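Long-range contacts in maleylacetate reductase (Agrobacterium tumefaciens, PDB 3HL0), which probably catalyses the NADH-dependent reduction of maleylacetate to 3-oxoadipate in the breakdown of gamma-resorcylate: residues S304-L309 / Q344-G349; I267-E272 / R332-T337; D315-A320 / A338-L343; A204-R209 / F294-R299. All blocks are in the same frame, centred on the assembly; numbering follows the deposited sequence.

Contact 1. Residues S304-L309 / Q344-G349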
loop_
_atom_site.group_PDB
_atom_site.type_symbol
_atom_site.label_atom_id
_atom_site.label_comp_id
_atom_site.label_asym_id
_atom_site.label_seq_id
_atom_site.Cartn_x
_atom_site.Cartn_y
_atom_site.Cartn_z
ATOM N N SER A 304 -9.727 -1.365 -13.759
ATOM C CA SER A 304 -11.059 -1.740 -14.203
ATOM C C SER A 304 -11.303 -3.230 -14.156
ATOM O O SER A 304 -12.408 -3.652 -14.414
ATOM C CB SER A 304 -11.285 -1.225 -15.618
ATOM O OG SER A 304 -10.288 -1.805 -16.475
ATOM N N SER A 305 -10.306 -4.038 -13.812
ATOM C CA SER A 305 -10.572 -5.497 -13.744
ATOM C C SER A 305 -10.086 -6.118 -12.456
ATOM O O SER A 305 -9.094 -5.686 -11.838
ATOM C CB SER A 305 -9.935 -6.243 -14.939
ATOM O OG SER A 305 -8.571 -6.484 -14.669
ATOM N N LEU A 306 -10.800 -7.151 -12.019
ATOM C CA LEU A 306 -10.377 -7.861 -10.830
ATOM C C LEU A 306 -9.074 -8.621 -11.122
ATOM O O LEU A 306 -8.288 -8.846 -10.185
ATOM C CB LEU A 306 -11.427 -8.870 -10.303
ATOM C CG LEU A 306 -12.706 -8.199 -9.769
ATOM C CD1 LEU A 306 -13.706 -9.346 -9.390
ATOM C CD2 LEU A 306 -12.336 -7.353 -8.510
ATOM N N ALA A 307 -8.875 -9.006 -12.383
ATOM C CA ALA A 307 -7.607 -9.698 -12.743
ATOM C C ALA A 307 -6.414 -8.812 -12.431
ATOM O O ALA A 307 -5.394 -9.320 -11.935
ATOM C CB ALA A 307 -7.598 -10.142 -14.212
ATOM N N ALA A 308 -6.573 -7.506 -12.621
ATOM C CA ALA A 308 -5.451 -6.585 -12.357
ATOM C C ALA A 308 -5.160 -6.506 -10.870
ATOM O O ALA A 308 -4.071 -6.088 -10.473
ATOM C CB ALA A 308 -5.725 -5.213 -12.920
ATOM N N LEU A 309 -6.135 -6.877 -10.037
ATOM C CA LEU A 309 -5.967 -6.884 -8.572
ATOM C C LEU A 309 -5.445 -8.201 -8.035
ATOM O O LEU A 309 -5.310 -8.368 -6.841
ATOM C CB LEU A 309 -7.258 -6.449 -7.818
ATOM C CG LEU A 309 -7.860 -5.136 -8.320
ATOM C CD1 LEU A 309 -9.037 -4.758 -7.370
ATOM C CD2 LEU A 309 -6.823 -3.996 -8.407
ATOM N N GLN A 344 -17.752 -12.304 -13.125
ATOM C CA GLN A 344 -17.079 -12.553 -14.379
ATOM C C GLN A 344 -16.852 -11.298 -15.159
ATOM O O GLN A 344 -15.782 -11.105 -15.694
ATOM C CB GLN A 344 -17.873 -13.548 -15.224
ATOM C CG GLN A 344 -17.047 -14.116 -16.348
ATOM C CD GLN A 344 -16.035 -15.107 -15.867
ATOM O OE1 GLN A 344 -16.327 -15.891 -14.999
ATOM N NE2 GLN A 344 -14.827 -15.058 -16.419
ATOM N N ARG A 345 -17.865 -10.432 -15.210
ATOM C CA ARG A 345 -17.675 -9.146 -15.894
ATOM C C ARG A 345 -16.579 -8.291 -15.221
ATOM O O ARG A 345 -15.776 -7.663 -15.938
ATOM C CB ARG A 345 -18.987 -8.344 -15.880
ATOM C CG ARG A 345 -20.202 -8.986 -16.620
ATOM C CD ARG A 345 -19.941 -9.300 -18.092
ATOM N NE ARG A 345 -19.211 -10.553 -18.351
ATOM C CZ ARG A 345 -19.765 -11.767 -18.272
ATOM N NH1 ARG A 345 -19.037 -12.862 -18.597
ATOM N NH2 ARG A 345 -21.048 -11.883 -17.900
ATOM N N ALA A 346 -16.615 -8.225 -13.891
ATOM C CA ALA A 346 -15.583 -7.459 -13.136
ATOM C C ALA A 346 -14.211 -8.096 -13.334
ATOM O O ALA A 346 -13.243 -7.383 -13.501
ATOM C CB ALA A 346 -15.932 -7.385 -11.669
ATOM N N PHE A 347 -14.148 -9.423 -13.424
ATOM C CA PHE A 347 -12.848 -10.095 -13.677
ATOM C C PHE A 347 -12.269 -9.729 -15.042
ATOM O O PHE A 347 -11.055 -9.517 -15.192
ATOM C CB PHE A 347 -13.063 -11.617 -13.573
ATOM C CG PHE A 347 -11.828 -12.435 -13.916
ATOM C CD1 PHE A 347 -10.786 -12.541 -13.005
ATOM C CD2 PHE A 347 -11.753 -13.087 -15.141
ATOM C CE1 PHE A 347 -9.634 -13.301 -13.339
ATOM C CE2 PHE A 347 -10.605 -13.849 -15.463
ATOM C CZ PHE A 347 -9.570 -13.950 -14.556
ATOM N N GLU A 348 -13.151 -9.667 -16.037
ATOM C CA GLU A 348 -12.805 -9.312 -17.419
ATOM C C GLU A 348 -12.478 -7.841 -17.617
ATOM O O GLU A 348 -11.879 -7.462 -18.631
ATOM C CB GLU A 348 -14.026 -9.634 -18.309
ATOM C CG GLU A 348 -14.227 -11.086 -18.577
ATOM C CD GLU A 348 -15.649 -11.410 -19.071
ATOM O OE1 GLU A 348 -16.455 -10.464 -19.363
ATOM O OE2 GLU A 348 -15.951 -12.636 -19.162
ATOM N N GLY A 349 -12.953 -6.991 -16.709
ATOM C CA GLY A 349 -12.937 -5.569 -16.971
ATOM C C GLY A 349 -13.916 -5.167 -18.064
ATOM O O GLY A 349 -13.675 -4.176 -18.779
HETATM O O HOH W 1 -11.483 -2.654 -18.811
#

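Contact 2. Residues I267-E272 / R332-T337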
loop_
_atom_site.group_PDB
_atom_site.type_symbol
_atom_site.label_atom_id
_atom_site.label_comp_id
_atom_site.label_asym_id
_atom_site.label_seq_id
_atom_site.Cartn_x
_atom_site.Cartn_y
_atom_site.Cartn_z
ATOM N N ILE A 267 -23.419 -1.406 -9.241
ATOM C CA ILE A 267 -24.503 -0.447 -9.557
ATOM C C ILE A 267 -25.330 -0.930 -10.735
ATOM O O ILE A 267 -26.562 -0.904 -10.641
ATOM C CB ILE A 267 -23.926 0.949 -9.782
ATOM C CG1 ILE A 267 -23.316 1.456 -8.476
ATOM C CG2 ILE A 267 -25.014 1.914 -10.270
ATOM C CD1 ILE A 267 -24.268 1.496 -7.266
ATOM N N ALA A 268 -24.697 -1.444 -11.805
ATOM C CA ALA A 268 -25.477 -2.031 -12.905
ATOM C C ALA A 268 -26.405 -3.153 -12.457
ATOM O O ALA A 268 -27.537 -3.271 -13.008
ATOM C CB ALA A 268 -24.549 -2.539 -14.043
ATOM N N TYR A 269 -25.972 -3.982 -11.513
ATOM C CA TYR A 269 -26.809 -5.089 -11.003
ATOM C C TYR A 269 -28.076 -4.486 -10.379
ATOM O O TYR A 269 -29.190 -4.913 -10.717
ATOM C CB TYR A 269 -26.060 -5.857 -9.938
ATOM C CG TYR A 269 -26.742 -7.076 -9.360
ATOM C CD1 TYR A 269 -26.409 -8.359 -9.841
ATOM C CD2 TYR A 269 -27.617 -6.974 -8.272
ATOM C CE1 TYR A 269 -26.972 -9.528 -9.260
ATOM C CE2 TYR A 269 -28.207 -8.133 -7.688
ATOM C CZ TYR A 269 -27.870 -9.406 -8.204
ATOM O OH TYR A 269 -28.427 -10.559 -7.682
ATOM N N VAL A 270 -27.915 -3.464 -9.522
ATOM C CA VAL A 270 -29.077 -2.883 -8.820
ATOM C C VAL A 270 -29.938 -2.039 -9.752
ATOM O O VAL A 270 -31.158 -1.987 -9.581
ATOM C CB VAL A 270 -28.630 -2.076 -7.564
ATOM C CG1 VAL A 270 -29.842 -1.449 -6.821
ATOM C CG2 VAL A 270 -27.856 -3.061 -6.663
ATOM N N GLU A 271 -29.318 -1.408 -10.739
ATOM C CA GLU A 271 -30.029 -0.491 -11.643
ATOM C C GLU A 271 -31.153 -1.202 -12.391
ATOM O O GLU A 271 -32.171 -0.545 -12.684
ATOM C CB GLU A 271 -29.031 0.146 -12.604
ATOM C CG GLU A 271 -29.542 1.262 -13.440
ATOM C CD GLU A 271 -28.448 1.860 -14.344
ATOM O OE1 GLU A 271 -27.300 1.281 -14.455
ATOM O OE2 GLU A 271 -28.733 2.928 -14.943
ATOM N N GLU A 272 -31.013 -2.509 -12.630
ATOM C CA GLU A 272 -32.116 -3.278 -13.253
ATOM C C GLU A 272 -33.379 -3.176 -12.381
ATOM O O GLU A 272 -34.512 -3.172 -12.891
ATOM C CB GLU A 272 -31.726 -4.747 -13.421
ATOM C CG GLU A 272 -30.468 -5.026 -14.224
ATOM C CD GLU A 272 -30.470 -6.441 -14.850
ATOM O OE1 GLU A 272 -31.499 -7.146 -14.739
ATOM O OE2 GLU A 272 -29.435 -6.838 -15.454
ATOM N N ARG A 332 -32.609 -5.510 -5.604
ATOM C CA ARG A 332 -32.605 -6.738 -6.402
ATOM C C ARG A 332 -32.005 -7.829 -5.536
ATOM O O ARG A 332 -30.871 -7.683 -5.047
ATOM C CB ARG A 332 -31.738 -6.564 -7.654
ATOM C CG ARG A 332 -31.653 -7.825 -8.493
ATOM C CD ARG A 332 -31.015 -7.481 -9.815
ATOM N NE ARG A 332 -30.809 -8.686 -10.607
ATOM C CZ ARG A 332 -29.950 -8.758 -11.611
ATOM N NH1 ARG A 332 -29.227 -7.681 -11.951
ATOM N NH2 ARG A 332 -29.831 -9.913 -12.281
ATOM N N PRO A 333 -32.737 -8.945 -5.337
ATOM C CA PRO A 333 -32.203 -9.937 -4.410
ATOM C C PRO A 333 -30.863 -10.511 -4.905
ATOM O O PRO A 333 -30.630 -10.640 -6.120
ATOM C CB PRO A 333 -33.279 -11.040 -4.380
ATOM C CG PRO A 333 -34.551 -10.276 -4.729
ATOM C CD PRO A 333 -34.148 -9.202 -5.717
ATOM N N ILE A 334 -29.994 -10.788 -3.942
ATOM C CA ILE A 334 -28.713 -11.386 -4.248
ATOM C C ILE A 334 -28.976 -12.855 -4.627
ATOM O O ILE A 334 -29.665 -13.612 -3.902
ATOM C CB ILE A 334 -27.770 -11.298 -3.035
ATOM C CG1 ILE A 334 -27.567 -9.852 -2.525
ATOM C CG2 ILE A 334 -26.482 -12.018 -3.346
ATOM C CD1 ILE A 334 -27.424 -8.773 -3.511
ATOM N N GLU A 335 -28.479 -13.239 -5.793
ATOM C CA GLU A 335 -28.687 -14.571 -6.310
ATOM C C GLU A 335 -27.353 -15.073 -6.852
ATOM O O GLU A 335 -26.684 -14.355 -7.602
ATOM C CB GLU A 335 -29.750 -14.536 -7.375
ATOM C CG GLU A 335 -30.236 -15.945 -7.741
ATOM C CD GLU A 335 -29.325 -16.612 -8.761
ATOM O OE1 GLU A 335 -29.078 -15.954 -9.809
ATOM O OE2 GLU A 335 -28.879 -17.784 -8.503
ATOM N N LYS A 336 -27.004 -16.310 -6.489
ATOM C CA LYS A 336 -25.652 -16.828 -6.779
ATOM C C LYS A 336 -25.265 -16.733 -8.261
ATOM O O LYS A 336 -24.155 -16.273 -8.589
ATOM C CB LYS A 336 -25.477 -18.255 -6.229
ATOM C CG LYS A 336 -24.021 -18.705 -6.294
ATOM C CD LYS A 336 -23.759 -19.901 -5.394
ATOM C CE LYS A 336 -22.389 -20.441 -5.677
ATOM N NZ LYS A 336 -22.230 -21.818 -5.111
ATOM N N THR A 337 -26.107 -17.198 -9.181
ATOM C CA THR A 337 -25.693 -17.173 -10.591
ATOM C C THR A 337 -25.487 -15.760 -11.113
ATOM O O THR A 337 -24.590 -15.516 -11.930
ATOM C CB THR A 337 -26.610 -17.999 -11.528
ATOM O OG1 THR A 337 -27.912 -17.416 -11.571
ATOM C CG2 THR A 337 -26.682 -19.484 -11.061
#

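Contact 3. Residues D315-A320 / A338-L343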
loop_
_atom_site.group_PDB
_atom_site.type_symbol
_atom_site.label_atom_id
_atom_site.label_comp_id
_atom_site.label_asym_id
_atom_site.label_seq_id
_atom_site.Cartn_x
_atom_site.Cartn_y
_atom_site.Cartn_z
ATOM N N ASP A 315 -10.892 -18.177 -8.371
ATOM C CA ASP A 315 -11.440 -17.547 -7.173
ATOM C C ASP A 315 -12.907 -17.160 -7.340
ATOM O O ASP A 315 -13.597 -16.896 -6.352
ATOM C CB ASP A 315 -10.666 -16.245 -6.869
ATOM C CG ASP A 315 -9.203 -16.488 -6.425
ATOM O OD1 ASP A 315 -8.997 -17.409 -5.599
ATOM O OD2 ASP A 315 -8.305 -15.719 -6.899
ATOM N N LEU A 316 -13.399 -17.162 -8.568
ATOM C CA LEU A 316 -14.721 -16.540 -8.817
ATOM C C LEU A 316 -15.871 -17.378 -8.269
ATOM O O LEU A 316 -16.787 -16.858 -7.650
ATOM C CB LEU A 316 -14.878 -16.268 -10.322
ATOM C CG LEU A 316 -13.806 -15.360 -10.918
ATOM C CD1 LEU A 316 -14.058 -15.175 -12.392
ATOM C CD2 LEU A 316 -13.782 -13.983 -10.134
ATOM N N ASP A 317 -15.783 -18.688 -8.423
ATOM C CA ASP A 317 -16.840 -19.564 -7.854
ATOM C C ASP A 317 -16.874 -19.503 -6.316
ATOM O O ASP A 317 -17.947 -19.306 -5.747
ATOM C CB ASP A 317 -16.738 -21.027 -8.374
ATOM C CG ASP A 317 -17.170 -21.181 -9.827
ATOM O OD1 ASP A 317 -18.100 -20.488 -10.299
ATOM O OD2 ASP A 317 -16.595 -22.042 -10.543
ATOM N N PRO A 318 -15.701 -19.604 -5.639
ATOM C CA PRO A 318 -15.729 -19.529 -4.164
ATOM C C PRO A 318 -16.233 -18.181 -3.676
ATOM O O PRO A 318 -16.894 -18.077 -2.643
ATOM C CB PRO A 318 -14.259 -19.727 -3.756
ATOM C CG PRO A 318 -13.638 -20.467 -4.916
ATOM C CD PRO A 318 -14.450 -20.185 -6.161
HETATM N N MSE A 319 -15.913 -17.130 -4.435
HETATM C CA MSE A 319 -16.402 -15.810 -4.063
HETATM C C MSE A 319 -17.906 -15.674 -4.262
HETATM O O MSE A 319 -18.561 -15.078 -3.431
HETATM C CB MSE A 319 -15.669 -14.703 -4.843
HETATM C CG MSE A 319 -14.231 -14.458 -4.380
HETATM SE SE MSE A 319 -13.911 -14.267 -2.496
HETATM C CE MSE A 319 -13.444 -16.138 -2.113
ATOM N N ALA A 320 -18.437 -16.244 -5.339
ATOM C CA ALA A 320 -19.888 -16.160 -5.561
ATOM C C ALA A 320 -20.611 -16.911 -4.421
ATOM O O ALA A 320 -21.671 -16.476 -3.960
ATOM C CB ALA A 320 -20.251 -16.744 -6.906
ATOM N N ALA A 338 -26.350 -14.838 -10.672
ATOM C CA ALA A 338 -26.273 -13.466 -11.128
ATOM C C ALA A 338 -25.038 -12.762 -10.529
ATOM O O ALA A 338 -24.392 -11.956 -11.217
ATOM C CB ALA A 338 -27.565 -12.721 -10.806
ATOM N N ILE A 339 -24.700 -13.120 -9.299
ATOM C CA ILE A 339 -23.454 -12.610 -8.671
ATOM C C ILE A 339 -22.237 -13.233 -9.369
ATOM O O ILE A 339 -21.221 -12.560 -9.616
ATOM C CB ILE A 339 -23.426 -12.852 -7.149
ATOM C CG1 ILE A 339 -24.553 -12.033 -6.465
ATOM C CG2 ILE A 339 -22.056 -12.534 -6.576
ATOM C CD1 ILE A 339 -24.500 -10.471 -6.740
ATOM N N ARG A 340 -22.345 -14.513 -9.702
ATOM C CA ARG A 340 -21.268 -15.138 -10.481
ATOM C C ARG A 340 -21.031 -14.440 -11.828
ATOM O O ARG A 340 -19.873 -14.252 -12.221
ATOM C CB ARG A 340 -21.522 -16.656 -10.628
ATOM C CG ARG A 340 -20.392 -17.414 -11.353
ATOM C CD ARG A 340 -19.076 -17.367 -10.568
ATOM N NE ARG A 340 -18.047 -18.048 -11.372
ATOM C CZ ARG A 340 -17.384 -17.481 -12.350
ATOM N NH1 ARG A 340 -17.576 -16.184 -12.633
ATOM N NH2 ARG A 340 -16.481 -18.197 -13.048
ATOM N N ASP A 341 -22.100 -14.057 -12.535
ATOM C CA ASP A 341 -22.000 -13.307 -13.789
ATOM C C ASP A 341 -21.340 -11.931 -13.535
ATOM O O ASP A 341 -20.494 -11.511 -14.302
ATOM C CB ASP A 341 -23.385 -13.053 -14.390
ATOM C CG ASP A 341 -24.121 -14.324 -14.853
ATOM O OD1 ASP A 341 -23.459 -15.345 -15.080
ATOM O OD2 ASP A 341 -25.399 -14.242 -14.999
ATOM N N LEU A 342 -21.782 -11.243 -12.485
ATOM C CA LEU A 342 -21.224 -9.913 -12.084
ATOM C C LEU A 342 -19.696 -10.062 -11.872
ATOM O O LEU A 342 -18.900 -9.253 -12.406
ATOM C CB LEU A 342 -21.898 -9.439 -10.774
ATOM C CG LEU A 342 -21.581 -8.023 -10.243
ATOM C CD1 LEU A 342 -22.597 -7.694 -9.148
ATOM C CD2 LEU A 342 -20.192 -7.960 -9.632
ATOM N N LEU A 343 -19.299 -11.080 -11.101
ATOM C CA LEU A 343 -17.870 -11.327 -10.884
ATOM C C LEU A 343 -17.122 -11.597 -12.186
ATOM O O LEU A 343 -15.978 -11.173 -12.333
ATOM C CB LEU A 343 -17.711 -12.439 -9.838
ATOM C CG LEU A 343 -18.109 -12.046 -8.431
ATOM C CD1 LEU A 343 -18.104 -13.318 -7.545
ATOM C CD2 LEU A 343 -17.205 -10.948 -7.843
HETATM O O HOH W 2 -15.715 -20.981 -12.946
#

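Contact 4. Residues A204-R209 / F294-R299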
loop_
_atom_site.group_PDB
_atom_site.type_symbol
_atom_site.label_atom_id
_atom_site.label_comp_id
_atom_site.label_asym_id
_atom_site.label_seq_id
_atom_site.Cartn_x
_atom_site.Cartn_y
_atom_site.Cartn_z
ATOM N N ALA A 204 -14.657 17.122 -9.658
ATOM C CA ALA A 204 -13.325 17.355 -9.108
ATOM C C ALA A 204 -12.303 16.326 -9.543
ATOM O O ALA A 204 -11.165 16.706 -9.815
ATOM C CB ALA A 204 -13.333 17.440 -7.581
ATOM N N LEU A 205 -12.650 15.032 -9.551
ATOM C CA LEU A 205 -11.590 14.021 -9.759
ATOM C C LEU A 205 -10.848 14.153 -11.105
ATOM O O LEU A 205 -9.640 14.017 -11.076
ATOM C CB LEU A 205 -12.156 12.593 -9.579
ATOM C CG LEU A 205 -12.547 12.333 -8.114
ATOM C CD1 LEU A 205 -13.355 11.010 -8.014
ATOM C CD2 LEU A 205 -11.333 12.286 -7.145
ATOM N N PRO A 206 -11.541 14.447 -12.233
ATOM C CA PRO A 206 -10.789 14.618 -13.504
ATOM C C PRO A 206 -9.820 15.789 -13.458
ATOM O O PRO A 206 -8.729 15.728 -14.086
ATOM C CB PRO A 206 -11.890 14.896 -14.535
ATOM C CG PRO A 206 -13.104 14.179 -13.945
ATOM C CD PRO A 206 -12.995 14.516 -12.476
ATOM N N VAL A 207 -10.189 16.846 -12.725
ATOM C CA VAL A 207 -9.298 18.003 -12.520
ATOM C C VAL A 207 -8.122 17.684 -11.638
ATOM O O VAL A 207 -6.958 18.019 -11.965
ATOM C CB VAL A 207 -10.062 19.227 -11.989
ATOM C CG1 VAL A 207 -9.091 20.457 -11.831
ATOM C CG2 VAL A 207 -11.182 19.569 -12.977
ATOM N N VAL A 208 -8.381 16.996 -10.528
ATOM C CA VAL A 208 -7.315 16.521 -9.648
ATOM C C VAL A 208 -6.293 15.633 -10.399
ATOM O O VAL A 208 -5.080 15.735 -10.146
ATOM C CB VAL A 208 -7.913 15.773 -8.392
ATOM C CG1 VAL A 208 -6.805 15.066 -7.618
ATOM C CG2 VAL A 208 -8.621 16.800 -7.519
ATOM N N ARG A 209 -6.774 14.809 -11.335
ATOM C CA ARG A 209 -5.888 13.877 -12.051
ATOM C C ARG A 209 -4.834 14.683 -12.829
ATOM O O ARG A 209 -3.630 14.348 -12.774
ATOM C CB ARG A 209 -6.670 13.000 -13.000
ATOM C CG ARG A 209 -5.801 11.898 -13.565
ATOM C CD ARG A 209 -6.487 11.227 -14.725
ATOM N NE ARG A 209 -5.553 10.247 -15.259
ATOM C CZ ARG A 209 -5.785 9.444 -16.301
ATOM N NH1 ARG A 209 -6.936 9.486 -16.951
ATOM N NH2 ARG A 209 -4.847 8.572 -16.689
ATOM N N PHE A 294 -18.449 3.192 -15.334
ATOM C CA PHE A 294 -17.303 2.564 -15.994
ATOM C C PHE A 294 -16.560 3.548 -16.904
ATOM O O PHE A 294 -15.327 3.648 -16.860
ATOM C CB PHE A 294 -17.823 1.342 -16.798
ATOM C CG PHE A 294 -16.749 0.582 -17.529
ATOM C CD1 PHE A 294 -16.210 -0.568 -16.957
ATOM C CD2 PHE A 294 -16.331 0.982 -18.799
ATOM C CE1 PHE A 294 -15.263 -1.317 -17.626
ATOM C CE2 PHE A 294 -15.351 0.238 -19.480
ATOM C CZ PHE A 294 -14.835 -0.916 -18.877
ATOM N N ASP A 295 -17.320 4.309 -17.698
ATOM C CA ASP A 295 -16.694 5.300 -18.581
ATOM C C ASP A 295 -15.998 6.389 -17.769
ATOM O O ASP A 295 -14.894 6.833 -18.120
ATOM C CB ASP A 295 -17.730 5.934 -19.515
ATOM C CG ASP A 295 -18.341 4.936 -20.502
ATOM O OD1 ASP A 295 -17.772 3.844 -20.692
ATOM O OD2 ASP A 295 -19.395 5.266 -21.101
ATOM N N PHE A 296 -16.638 6.810 -16.659
ATOM C CA PHE A 296 -16.029 7.840 -15.817
ATOM C C PHE A 296 -14.723 7.337 -15.189
ATOM O O PHE A 296 -13.723 8.048 -15.164
ATOM C CB PHE A 296 -17.043 8.277 -14.735
ATOM C CG PHE A 296 -16.481 9.248 -13.746
ATOM C CD1 PHE A 296 -16.208 10.585 -14.097
ATOM C CD2 PHE A 296 -16.172 8.833 -12.462
ATOM C CE1 PHE A 296 -15.665 11.468 -13.166
ATOM C CE2 PHE A 296 -15.621 9.711 -11.538
ATOM C CZ PHE A 296 -15.371 11.027 -11.863
ATOM N N ALA A 297 -14.720 6.099 -14.693
ATOM C CA ALA A 297 -13.534 5.514 -14.092
ATOM C C ALA A 297 -12.403 5.449 -15.120
ATOM O O ALA A 297 -11.247 5.641 -14.773
ATOM C CB ALA A 297 -13.860 4.094 -13.549
ATOM N N ALA A 298 -12.766 5.196 -16.383
ATOM C CA ALA A 298 -11.757 5.123 -17.433
ATOM C C ALA A 298 -11.156 6.514 -17.663
ATOM O O ALA A 298 -9.942 6.586 -17.876
ATOM C CB ALA A 298 -12.357 4.546 -18.738
ATOM N N ARG A 299 -11.969 7.583 -17.597
ATOM C CA ARG A 299 -11.434 8.972 -17.688
ATOM C C ARG A 299 -10.418 9.220 -16.570
ATOM O O ARG A 299 -9.524 10.054 -16.714
ATOM C CB ARG A 299 -12.548 10.043 -17.634
ATOM C CG ARG A 299 -13.547 10.084 -18.817
ATOM C CD ARG A 299 -14.667 11.125 -18.525
ATOM N NE ARG A 299 -14.084 12.447 -18.228
ATOM C CZ ARG A 299 -14.613 13.376 -17.441
ATOM N NH1 ARG A 299 -15.763 13.169 -16.792
ATOM N NH2 ARG A 299 -13.972 14.526 -17.293
#

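Contact 1. Residues S304-L309 / Q344-G349
L306 N donates to A346 O, a bond of 2.9 Å that ties the loop 304-309 to the last turn of helix 336-348. The N-H points well at the oxygen (162°) but arrives from above the carbonyl plane. G349 N bonds the same oxygen from the opposite face. That second bond belongs to a Schellman motif, with G349 as its C-prime residue at positive phi. Weaker CA-H...O contacts add to the backbone pairing. S305 CA lies 3.3 Å from A346 O, and G349 CA lies 3.2 Å from S304 O. A water bridges S304 OG and G349 O, donating to the latter. L306 CD1 rests on A346 CB at 3.7 Å, and A307 CB approaches F347 CE1 obliquely at 3.9 Å. F347 has CG anti to its backbone N (chi1 176°), which sends the ring alongside A307 although its CB starts away from the loop. On the loop, S305 OG accepts from A308 N in an ST motif. Backbone bonds from A308 also reach the second subunit. The contact thus combines backbone polarity with modest apolar packing: the C-terminal end of the helix, already closed by the Schellman motif, gains a further donor from the loop.

Contact 2. Residues I267-E272 / R332-T337
The turn leading into helix 336-348 meets the C-terminal part of helix 255-271 through Y269 and R332. The R332 guanidinium lies flat on the Y269 ring. Their centres are 3.9 Å apart and the planes 14° apart, a stacked cation-pi pair. R332 CD adds a CH-pi contact over the same ring. The arginine chain is extended from CG to NE and runs across the tyrosine at about a right angle. Its NH1 donates a hydrogen bond back to Y269 O, 3.0 Å away, and the oxygen lies in the guanidinium plane. E272 OE1 sits over the other guanidinium face. The ion pair with E272 is long, 3.6 Å from OE2 to R332 NH1, and no N-H points at the oxygen. Both segments lie in the C-terminal, helical region characteristic of iron-containing alcohol dehydrogenases. E335 is the N-cap of helix 336-348, and its OE2 accepts from T337 N at 2.9 Å. Just before this cap, P333 O takes a 2.7 Å hydrogen bond from Y269 OH. A trans chi1 (-177°) carries the Y269 hydroxyl to this turn. I334 CD1 approaches the ring obliquely, 4.3 Å from Y269 CE2, while L239 of helix 239-251 touches both residues.

Contact 3. Residues D315-A320 / A338-L343
R340 NE donates to D317 OD1 at 2.7 Å, forming a salt bridge between helices 336-348 and 316-323. The carboxylate oxygen lies in the guanidinium plane, but the nitrogen stands well above the carboxylate plane. The two flat groups are turned 62° apart. A water completes the link: it donates to D317 OD2 and accepts from R340 NH2. The same guanidinium uses a face as well as its edge. L316 CB sits over its centre, 3.4 Å from R340 CZ, and L316 CD1 lies near NH1. The R340 chain bends at chi2 (64°), which folds it across L316 toward D317. Its CD packs on A320 CB at 3.9 Å. Deeper in, L343 CD1 fits against the neighbouring helix, 3.7 Å from A320 N and 3.9 Å from M319 CB. M319 is a selenomethionine, and its end turns away toward helix 239-251. Further out, Q344 OE1 accepts from R340 NH1, giving the guanidinium another partner. L306 of the loop before helix 316-323 touches L343. The short helical segments come within 9.2 Å at an angle of 136°, nearer antiparallel than parallel. Apolar packing of L343 with A320 and M319 lies beside the charged pair D317-R340. The arginine serves both, its face packed against a leucine and its N-H edge turned to the carboxylate.

Contact 4. Residues A204-R209 / F294-R299
P206 and F296 bring together helices 188-210 and 289-300, two members of the helical C-terminal part of this iron-containing alcohol dehydrogenase. The segments run nearly parallel, with axes 10.5 Å apart. F296 and the two arginines reach across, and P206 meets them. A chi1 of 175° swings the F296 ring out to the other helix. Its CE1 meets P206 CG at 3.8 Å, and its CZ meets L205 CB at 4.2 Å. Both approaches are oblique to the ring, and the proline crosses the phenylalanine at about a right angle. Helix 188-210 is kinked at P206, whose N makes no bond to the preceding turn. R299 takes another course. It starts with CG beside its own N, then bends at chi3 (55°), which brings the guanidinium back over the proline. P206 CG lies over one guanidinium face, with R299 NH2 3.5 Å from P206 CB. R299 NH1 also lies in the plane of the F296 ring, at its edge. M174 of helix 163-180 touches F296. The side chain of L205 is about 12 Å from the bound NAD, so this is packing outside the cofactor pocket. R209 is extended from CG to NE and reaches across at the exposed end. Its NH1 donates to R299 O at 2.7 Å, from above the carbonyl plane and with a bent N-H...O angle of 133°.

In the fold
Contacts 1, 2 and 3 share helix 336-348: contact 2 meets its start, contact 3 its middle and contact 1 its end. Contact 3 is the buried one, mixing leucine packing with a salt bridge. Contact 2 lies at the surface and depends on a cation-pi stack. Contact 1 is partly buried and combines backbone bonding with apolar packing. Neighbours touch: Y269 packs on A338 and I339 between contacts 2 and 3, and F347 packs on L316 between contacts 1 and 3. Contact 4 is also partly buried but joins two other helices. It touches contact 1 where F294 meets G349 O. Its arginines meet a proline and a backbone carbonyl but no carboxylate across the contact, whereas R332 and R340 each face an acidic side chain.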